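Local coordinates for protein HTH-type transcriptional repressor PhnF (Mycobacterium smegmatis, PDB 3F8M) that represses the phnDCE phosphate-uptake operon when phosphate is available, acting as a GntR-family DNA-binding regulator with a winged helix-turn-helix, at residues A21-M26 with R54-E59. Residues are numbered along the deposited sequence; the frame is centred on the assembly and turned at random.
Sequences AELDRM and RQALRE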
loop_
_atom_site.group_PDB
_atom_site.type_symbol
_atom_site.label_atom_id
_atom_site.label_comp_id
_atom_site.label_asym_id
_atom_site.label_seq_id
_atom_site.Cartn_x
_atom_site.Cartn_y
_atom_site.Cartn_z
ATOM N N ALA A 21 -20.210 1.708 -24.390
ATOM C CA ALA A 21 -19.645 2.833 -25.144
ATOM C C ALA A 21 -20.468 4.101 -24.925
ATOM O O ALA A 21 -19.924 5.208 -24.900
ATOM C CB ALA A 21 -19.581 2.497 -26.640
ATOM N N GLU A 22 -21.779 3.928 -24.789
ATOM C CA GLU A 22 -22.678 5.052 -24.552
ATOM C C GLU A 22 -22.441 5.642 -23.145
ATOM O O GLU A 22 -22.556 6.857 -22.959
ATOM C CB GLU A 22 -24.145 4.651 -24.768
ATOM C CG GLU A 22 -24.575 4.571 -26.249
ATOM C CD GLU A 22 -25.051 5.918 -26.811
ATOM O OE1 GLU A 22 -24.679 6.979 -26.253
ATOM O OE2 GLU A 22 -25.809 5.913 -27.818
ATOM N N LEU A 23 -22.096 4.793 -22.172
ATOM C CA LEU A 23 -21.828 5.284 -20.812
ATOM C C LEU A 23 -20.518 6.076 -20.798
ATOM O O LEU A 23 -20.411 7.102 -20.119
ATOM C CB LEU A 23 -21.810 4.160 -19.762
ATOM C CG LEU A 23 -23.149 3.443 -19.509
ATOM C CD1 LEU A 23 -22.935 2.172 -18.732
ATOM C CD2 LEU A 23 -24.157 4.343 -18.809
ATOM N N ASP A 24 -19.537 5.597 -21.556
ATOM C CA ASP A 24 -18.274 6.331 -21.726
ATOM C C ASP A 24 -18.514 7.723 -22.339
ATOM O O ASP A 24 -17.999 8.719 -21.837
ATOM C CB ASP A 24 -17.280 5.544 -22.583
ATOM C CG ASP A 24 -16.521 4.486 -21.792
ATOM O OD1 ASP A 24 -16.611 4.474 -20.542
ATOM O OD2 ASP A 24 -15.818 3.662 -22.434
ATOM N N ARG A 25 -19.310 7.772 -23.401
ATOM C CA ARG A 25 -19.704 9.031 -24.020
ATOM C C ARG A 25 -20.479 9.924 -23.045
ATOM O O ARG A 25 -20.254 11.139 -23.005
ATOM C CB ARG A 25 -20.530 8.777 -25.285
ATOM C CG ARG A 25 -20.880 10.049 -26.081
ATOM C CD ARG A 25 -21.695 9.734 -27.334
ATOM N NE ARG A 25 -21.026 8.763 -28.212
ATOM C CZ ARG A 25 -21.187 7.438 -28.160
ATOM N NH1 ARG A 25 -22.002 6.893 -27.262
ATOM N NH2 ARG A 25 -20.529 6.650 -29.006
ATOM N N MET A 26 -21.396 9.343 -22.273
ATOM C CA MET A 26 -22.076 10.144 -21.242
ATOM C C MET A 26 -21.036 10.735 -20.302
ATOM O O MET A 26 -21.010 11.962 -20.091
ATOM C CB MET A 26 -23.106 9.329 -20.463
ATOM C CG MET A 26 -24.411 9.119 -21.215
ATOM S SD MET A 26 -25.350 7.868 -20.350
ATOM C CE MET A 26 -25.894 8.739 -18.887
ATOM N N ARG A 54 -26.804 -2.338 -14.952
ATOM C CA ARG A 54 -26.274 -2.525 -13.582
ATOM C C ARG A 54 -24.822 -2.973 -13.612
ATOM O O ARG A 54 -23.972 -2.479 -12.861
ATOM C CB ARG A 54 -27.090 -3.579 -12.832
ATOM C CG ARG A 54 -26.775 -3.757 -11.336
ATOM C CD ARG A 54 -27.733 -4.787 -10.710
ATOM N NE ARG A 54 -29.096 -4.548 -11.198
ATOM C CZ ARG A 54 -30.164 -5.296 -10.929
ATOM N NH1 ARG A 54 -30.060 -6.369 -10.144
ATOM N NH2 ARG A 54 -31.343 -4.959 -11.451
ATOM N N GLN A 55 -24.557 -3.969 -14.449
ATOM C CA GLN A 55 -23.233 -4.527 -14.556
ATOM C C GLN A 55 -22.239 -3.526 -15.165
ATOM O O GLN A 55 -21.100 -3.442 -14.715
ATOM C CB GLN A 55 -23.307 -5.801 -15.409
ATOM C CG GLN A 55 -21.938 -6.379 -15.791
ATOM C CD GLN A 55 -21.132 -6.798 -14.586
ATOM O OE1 GLN A 55 -21.685 -7.042 -13.495
ATOM N NE2 GLN A 55 -19.806 -6.888 -14.764
ATOM N N ALA A 56 -22.643 -2.784 -16.191
ATOM C CA ALA A 56 -21.709 -1.821 -16.788
ATOM C C ALA A 56 -21.377 -0.733 -15.761
ATOM O O ALA A 56 -20.197 -0.332 -15.631
ATOM C CB ALA A 56 -22.269 -1.222 -18.073
ATOM N N LEU A 57 -22.378 -0.304 -14.985
ATOM C CA LEU A 57 -22.120 0.709 -13.919
ATOM C C LEU A 57 -21.220 0.213 -12.801
ATOM O O LEU A 57 -20.330 0.940 -12.314
ATOM C CB LEU A 57 -23.410 1.271 -13.332
ATOM C CG LEU A 57 -24.249 2.115 -14.292
ATOM C CD1 LEU A 57 -25.565 2.505 -13.625
ATOM C CD2 LEU A 57 -23.489 3.341 -14.866
ATOM N N ARG A 58 -21.433 -1.034 -12.407
ATOM C CA ARG A 58 -20.556 -1.671 -11.449
ATOM C C ARG A 58 -19.087 -1.763 -11.923
ATOM O O ARG A 58 -18.165 -1.565 -11.112
ATOM C CB ARG A 58 -21.134 -3.029 -11.027
ATOM C CG ARG A 58 -20.279 -3.717 -10.029
ATOM C CD ARG A 58 -21.035 -4.197 -8.820
ATOM N NE ARG A 58 -20.060 -4.864 -7.982
ATOM C CZ ARG A 58 -20.151 -6.133 -7.605
ATOM N NH1 ARG A 58 -21.225 -6.859 -7.934
ATOM N NH2 ARG A 58 -19.181 -6.653 -6.871
ATOM N N GLU A 59 -18.879 -1.983 -13.222
ATOM C CA GLU A 59 -17.531 -2.014 -13.812
ATOM C C GLU A 59 -16.892 -0.612 -13.758
ATOM O O GLU A 59 -15.709 -0.469 -13.441
ATOM C CB GLU A 59 -17.572 -2.528 -15.250
ATOM C CG GLU A 59 -17.992 -4.025 -15.369
ATOM C CD GLU A 59 -18.262 -4.465 -16.816
ATOM O OE1 GLU A 59 -17.851 -3.729 -17.738
ATOM O OE2 GLU A 59 -18.902 -5.531 -17.034
#
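L23 of helix 15-29 reaches across to helix 50-62 and sets CD1 against A56 and L57, and CD2 against L57. Its CD1 comes closest, meeting A56 CB at 3.5 Å, a close approach consistent with the small alanine side chain. The same CD1 lies 4.1 Å from L57 CD2, and L23 CD2 reaches that methyl as well, which places the end of L57 against both branches of the leucine fork. In L23, whose CB is already directed at helix 50-62, CG stands anti to the carbonyl carbon and chi2 of 166° extends CD1 away from CA, making it the leading methyl. L57 starts out alongside rather than head-on and brings only CD2 in, its side chain crossing that of L23 at about a right angle. The interface is small and wholly apolar, and all three residues are buried; F36 and L60 also pack on L23.

Polar pairs lie around the apolar contact. Q55 NE2 donates to the anti lone pair of E59 OE2 at 2.8 Å, one turn along helix 50-62, and that oxygen also forms a salt bridge with R20, tying the helix back to helix 15-29. D24 pairs with R65, while R58 reaches D113 of the second subunit. Helix 50-62 contains the latter part of the predicted helix-turn-helix and is by its position probably the recognition helix, as in GntR relatives; this packing of L23 on A56 and L57 is characteristic of the three-helix bundle of the GntR winged helix-turn-helix domain.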